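Local coordinates for protein arginyl-tRNA synthetase, putative (Plasmodium falciparum, PDB 5JLD) that probably attaches L-arginine to its cognate tRNA at the expense of ATP, as a monomeric class I aminoacyl-tRNA synthetase of the malaria parasite, at residues K99-F110 with K502-I513. Numbering follows the deposited sequence.
Sequences KDYIETSLKKLF and KDELSLTSIYEI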
loop_
_atom_site.group_PDB
_atom_site.type_symbol
_atom_site.label_atom_id
_atom_site.label_comp_id
_atom_site.label_asym_id
_atom_site.label_seq_id
_atom_site.Cartn_x
_atom_site.Cartn_y
_atom_site.Cartn_z
ATOM N N LYS A 99 28.161 6.682 14.556
ATOM C CA LYS A 99 27.600 7.999 14.795
ATOM C C LYS A 99 27.828 8.916 13.578
ATOM O O LYS A 99 26.942 9.680 13.162
ATOM C CB LYS A 99 28.244 8.568 16.080
ATOM C CG LYS A 99 28.140 10.062 16.306
ATOM C CD LYS A 99 28.961 10.468 17.542
ATOM C CE LYS A 99 28.774 11.941 17.873
ATOM N NZ LYS A 99 29.271 12.833 16.786
ATOM N N ASP A 100 29.013 8.817 12.980
ATOM C CA ASP A 100 29.341 9.693 11.863
ATOM C C ASP A 100 28.593 9.300 10.591
ATOM O O ASP A 100 28.107 10.174 9.867
ATOM C CB ASP A 100 30.843 9.714 11.592
ATOM C CG ASP A 100 31.213 10.716 10.510
ATOM O OD1 ASP A 100 31.191 11.936 10.790
ATOM O OD2 ASP A 100 31.508 10.286 9.375
ATOM N N TYR A 101 28.478 8.003 10.320
ATOM C CA TYR A 101 27.680 7.588 9.174
ATOM C C TYR A 101 26.241 8.097 9.288
ATOM O O TYR A 101 25.666 8.599 8.314
ATOM C CB TYR A 101 27.648 6.066 8.994
ATOM C CG TYR A 101 26.701 5.688 7.848
ATOM C CD1 TYR A 101 27.052 5.921 6.523
ATOM C CD2 TYR A 101 25.440 5.145 8.106
ATOM C CE1 TYR A 101 26.164 5.598 5.467
ATOM C CE2 TYR A 101 24.573 4.814 7.083
ATOM C CZ TYR A 101 24.928 5.046 5.767
ATOM O OH TYR A 101 24.025 4.710 4.774
ATOM N N ILE A 102 25.657 7.950 10.471
ATOM C CA ILE A 102 24.274 8.366 10.678
ATOM C C ILE A 102 24.132 9.889 10.528
ATOM O O ILE A 102 23.201 10.373 9.871
ATOM C CB ILE A 102 23.760 7.911 12.054
ATOM C CG1 ILE A 102 23.790 6.381 12.140
ATOM C CG2 ILE A 102 22.353 8.404 12.284
ATOM C CD1 ILE A 102 23.340 5.831 13.491
ATOM N N GLU A 103 25.074 10.636 11.102
ATOM C CA GLU A 103 25.048 12.100 11.019
ATOM C C GLU A 103 25.177 12.608 9.588
ATOM O O GLU A 103 24.391 13.453 9.138
ATOM C CB GLU A 103 26.165 12.708 11.882
ATOM C CG GLU A 103 25.870 12.677 13.361
ATOM C CD GLU A 103 27.082 12.986 14.234
ATOM O OE1 GLU A 103 28.199 13.175 13.700
ATOM O OE2 GLU A 103 26.905 13.050 15.462
ATOM N N THR A 104 26.169 12.087 8.875
ATOM C CA THR A 104 26.403 12.450 7.478
ATOM C C THR A 104 25.190 12.089 6.601
ATOM O O THR A 104 24.769 12.868 5.693
ATOM C CB THR A 104 27.674 11.741 6.931
ATOM O OG1 THR A 104 28.810 12.070 7.749
ATOM C CG2 THR A 104 27.963 12.161 5.489
ATOM N N SER A 105 24.611 10.918 6.881
ATOM C CA SER A 105 23.474 10.458 6.076
ATOM C C SER A 105 22.301 11.411 6.319
ATOM O O SER A 105 21.658 11.865 5.385
ATOM C CB SER A 105 23.101 9.011 6.413
ATOM O OG SER A 105 24.167 8.105 6.137
ATOM N N LEU A 106 22.072 11.756 7.583
ATOM C CA LEU A 106 21.020 12.705 7.937
ATOM C C LEU A 106 21.222 14.058 7.262
ATOM O O LEU A 106 20.263 14.675 6.804
ATOM C CB LEU A 106 20.954 12.884 9.458
ATOM C CG LEU A 106 20.305 11.719 10.214
ATOM C CD1 LEU A 106 20.504 11.880 11.704
ATOM C CD2 LEU A 106 18.817 11.603 9.872
ATOM N N LYS A 107 22.469 14.514 7.206
ATOM C CA LYS A 107 22.779 15.790 6.571
ATOM C C LYS A 107 22.475 15.768 5.067
ATOM O O LYS A 107 22.128 16.798 4.492
ATOM C CB LYS A 107 24.243 16.171 6.791
ATOM C CG LYS A 107 24.641 16.406 8.244
ATOM C CD LYS A 107 26.115 16.819 8.321
ATOM C CE LYS A 107 26.564 17.023 9.764
ATOM N NZ LYS A 107 28.051 17.178 9.862
ATOM N N LYS A 108 22.626 14.609 4.426
ATOM C CA LYS A 108 22.105 14.486 3.050
ATOM C C LYS A 108 20.603 14.890 2.873
ATOM O O LYS A 108 20.198 15.328 1.798
ATOM C CB LYS A 108 22.298 13.056 2.540
ATOM C CG LYS A 108 23.746 12.674 2.265
ATOM C CD LYS A 108 23.833 11.215 1.827
ATOM C CE LYS A 108 25.262 10.777 1.533
ATOM N NZ LYS A 108 25.334 9.332 1.159
ATOM N N LEU A 109 19.785 14.764 3.918
ATOM C CA LEU A 109 18.347 15.073 3.829
ATOM C C LEU A 109 18.011 16.543 3.584
ATOM O O LEU A 109 16.836 16.899 3.432
ATOM C CB LEU A 109 17.623 14.629 5.110
ATOM C CG LEU A 109 17.481 13.119 5.261
ATOM C CD1 LEU A 109 16.810 12.770 6.571
ATOM C CD2 LEU A 109 16.710 12.540 4.051
ATOM N N PHE A 110 19.012 17.395 3.575
ATOM C CA PHE A 110 18.766 18.803 3.394
ATOM C C PHE A 110 19.089 19.281 2.019
ATOM O O PHE A 110 20.229 19.299 1.629
ATOM C CB PHE A 110 19.586 19.592 4.378
ATOM C CG PHE A 110 19.171 19.395 5.787
ATOM C CD1 PHE A 110 19.570 18.297 6.477
ATOM C CD2 PHE A 110 18.375 20.302 6.408
ATOM C CE1 PHE A 110 19.188 18.107 7.777
ATOM C CE2 PHE A 110 17.986 20.123 7.705
ATOM C CZ PHE A 110 18.393 19.021 8.396
ATOM N N LYS A 502 23.016 22.471 8.834
ATOM C CA LYS A 502 23.037 21.020 9.040
ATOM C C LYS A 502 24.172 20.549 9.952
ATOM O O LYS A 502 24.052 19.521 10.624
ATOM C CB LYS A 502 23.157 20.282 7.701
ATOM C CG LYS A 502 22.940 21.144 6.472
ATOM C CD LYS A 502 23.121 20.350 5.184
ATOM C CE LYS A 502 23.036 21.270 3.966
ATOM N NZ LYS A 502 22.892 20.533 2.676
ATOM N N ASP A 503 25.276 21.292 9.982
ATOM C CA ASP A 503 26.448 20.832 10.706
ATOM C C ASP A 503 26.318 21.020 12.225
ATOM O O ASP A 503 27.274 20.778 12.974
ATOM C CB ASP A 503 27.703 21.537 10.190
ATOM C CG ASP A 503 28.196 20.964 8.864
ATOM O OD1 ASP A 503 28.033 19.743 8.637
ATOM O OD2 ASP A 503 28.764 21.735 8.060
ATOM N N GLU A 504 25.142 21.449 12.682
ATOM C CA GLU A 504 24.885 21.493 14.116
ATOM C C GLU A 504 24.680 20.077 14.612
ATOM O O GLU A 504 24.879 19.771 15.789
ATOM C CB GLU A 504 23.663 22.348 14.445
ATOM C CG GLU A 504 23.909 23.843 14.355
ATOM C CD GLU A 504 24.741 24.372 15.502
ATOM O OE1 GLU A 504 24.958 23.628 16.479
ATOM O OE2 GLU A 504 25.181 25.537 15.423
ATOM N N LEU A 505 24.305 19.208 13.682
ATOM C CA LEU A 505 23.832 17.874 14.005
ATOM C C LEU A 505 24.877 17.046 14.728
ATOM O O LEU A 505 25.936 16.753 14.181
ATOM C CB LEU A 505 23.386 17.164 12.725
ATOM C CG LEU A 505 22.359 16.048 12.877
ATOM C CD1 LEU A 505 21.094 16.564 13.551
ATOM C CD2 LEU A 505 22.040 15.485 11.512
ATOM N N SER A 506 24.567 16.677 15.967
ATOM C CA SER A 506 25.444 15.836 16.766
ATOM C C SER A 506 24.643 14.866 17.624
ATOM O O SER A 506 23.934 15.255 18.565
ATOM C CB SER A 506 26.368 16.682 17.653
ATOM O OG SER A 506 26.967 17.716 16.901
ATOM N N LEU A 507 24.791 13.591 17.298
ATOM C CA LEU A 507 24.060 12.533 17.962
ATOM C C LEU A 507 24.882 12.027 19.148
ATOM O O LEU A 507 25.668 11.086 19.033
ATOM C CB LEU A 507 23.745 11.425 16.959
ATOM C CG LEU A 507 23.201 12.002 15.640
ATOM C CD1 LEU A 507 22.936 10.926 14.615
ATOM C CD2 LEU A 507 21.939 12.835 15.868
ATOM N N THR A 508 24.679 12.675 20.290
ATOM C CA THR A 508 25.514 12.488 21.463
ATOM C C THR A 508 24.944 11.438 22.409
ATOM O O THR A 508 25.677 10.839 23.197
ATOM C CB THR A 508 25.694 13.829 22.226
ATOM O OG1 THR A 508 24.414 14.350 22.613
ATOM C CG2 THR A 508 26.371 14.853 21.339
ATOM N N SER A 509 23.637 11.207 22.331
ATOM C CA SER A 509 23.015 10.218 23.204
ATOM C C SER A 509 22.600 8.983 22.425
ATOM O O SER A 509 22.401 9.023 21.199
ATOM C CB SER A 509 21.803 10.807 23.924
ATOM O OG SER A 509 20.881 9.788 24.271
ATOM N N ILE A 510 22.465 7.874 23.142
ATOM C CA ILE A 510 21.975 6.657 22.521
ATOM C C ILE A 510 20.593 6.890 21.884
ATOM O O ILE A 510 20.228 6.218 20.914
ATOM C CB ILE A 510 21.903 5.502 23.535
ATOM C CG1 ILE A 510 21.595 4.181 22.822
ATOM C CG2 ILE A 510 20.864 5.803 24.613
ATOM C CD1 ILE A 510 22.545 3.874 21.676
ATOM N N TYR A 511 19.852 7.871 22.395
ATOM C CA TYR A 511 18.496 8.131 21.921
ATOM C C TYR A 511 18.501 8.898 20.604
ATOM O O TYR A 511 17.633 8.694 19.744
ATOM C CB TYR A 511 17.693 8.887 22.981
ATOM C CG TYR A 511 17.618 8.147 24.292
ATOM C CD1 TYR A 511 16.869 6.982 24.413
ATOM C CD2 TYR A 511 18.320 8.597 25.408
ATOM C CE1 TYR A 511 16.812 6.290 25.614
ATOM C CE2 TYR A 511 18.270 7.911 26.608
ATOM C CZ TYR A 511 17.518 6.758 26.705
ATOM O OH TYR A 511 17.465 6.083 27.905
ATOM N N GLU A 512 19.488 9.776 20.456
ATOM C CA GLU A 512 19.666 10.543 19.227
ATOM C C GLU A 512 20.205 9.643 18.131
ATOM O O GLU A 512 19.774 9.729 16.985
ATOM C CB GLU A 512 20.601 11.727 19.466
ATOM C CG GLU A 512 19.915 12.909 20.124
ATOM C CD GLU A 512 20.855 13.692 21.013
ATOM O OE1 GLU A 512 21.267 14.803 20.630
ATOM O OE2 GLU A 512 21.185 13.184 22.100
ATOM N N ILE A 513 21.139 8.771 18.510
ATOM C CA ILE A 513 21.611 7.700 17.640
ATOM C C ILE A 513 20.437 6.861 17.156
ATOM O O ILE A 513 20.278 6.646 15.960
ATOM C CB ILE A 513 22.630 6.769 18.353
ATOM C CG1 ILE A 513 23.958 7.487 18.578
ATOM C CG2 ILE A 513 22.878 5.519 17.522
ATOM C CD1 ILE A 513 24.652 7.891 17.284
#
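L507 and L505 are the two bumps that the loop ahead of helix 510-520 presses against helix 99-108. L507 CD1 enters the hollow between I102, E103 and L106, meeting I102 CG2 at a tight 3.5 Å and E103 CG at 3.6 Å. One helical turn on from I102, L505 CD2 drops onto L106 CB, also at 3.5 Å, the two leucines crossing at about a right angle. With CG beside its backbone N (chi1 -76°) and the chain beyond it extended, E103 slides past L507 in the opposite direction and brings its carboxylate to the loop backbone. There E103 OE2 takes a nearly straight hydrogen bond from L507 N (2.9 Å, 167°) on its anti side, while K99 NZ makes a salt bridge to the same oxygen on the syn side at 2.7 Å. Two donors thus grip one buried oxygen and fix the carboxylate. At the far end K107 stretches past K502 O to a salt bridge, K107 NZ to D503 OD1 (2.8 Å), and K502 runs alongside F110 in the opposite sense to hydrogen-bond its NZ to F110 O (3.1 Å), from above the carbonyl plane. The contact joins the helix directly after strand 93-97 of the four-stranded antiparallel sheet to the DALR anticodon-binding domain: I102 also rests on I513 and L520, L106 on I519, and helix 564-584 backs L505 through S566.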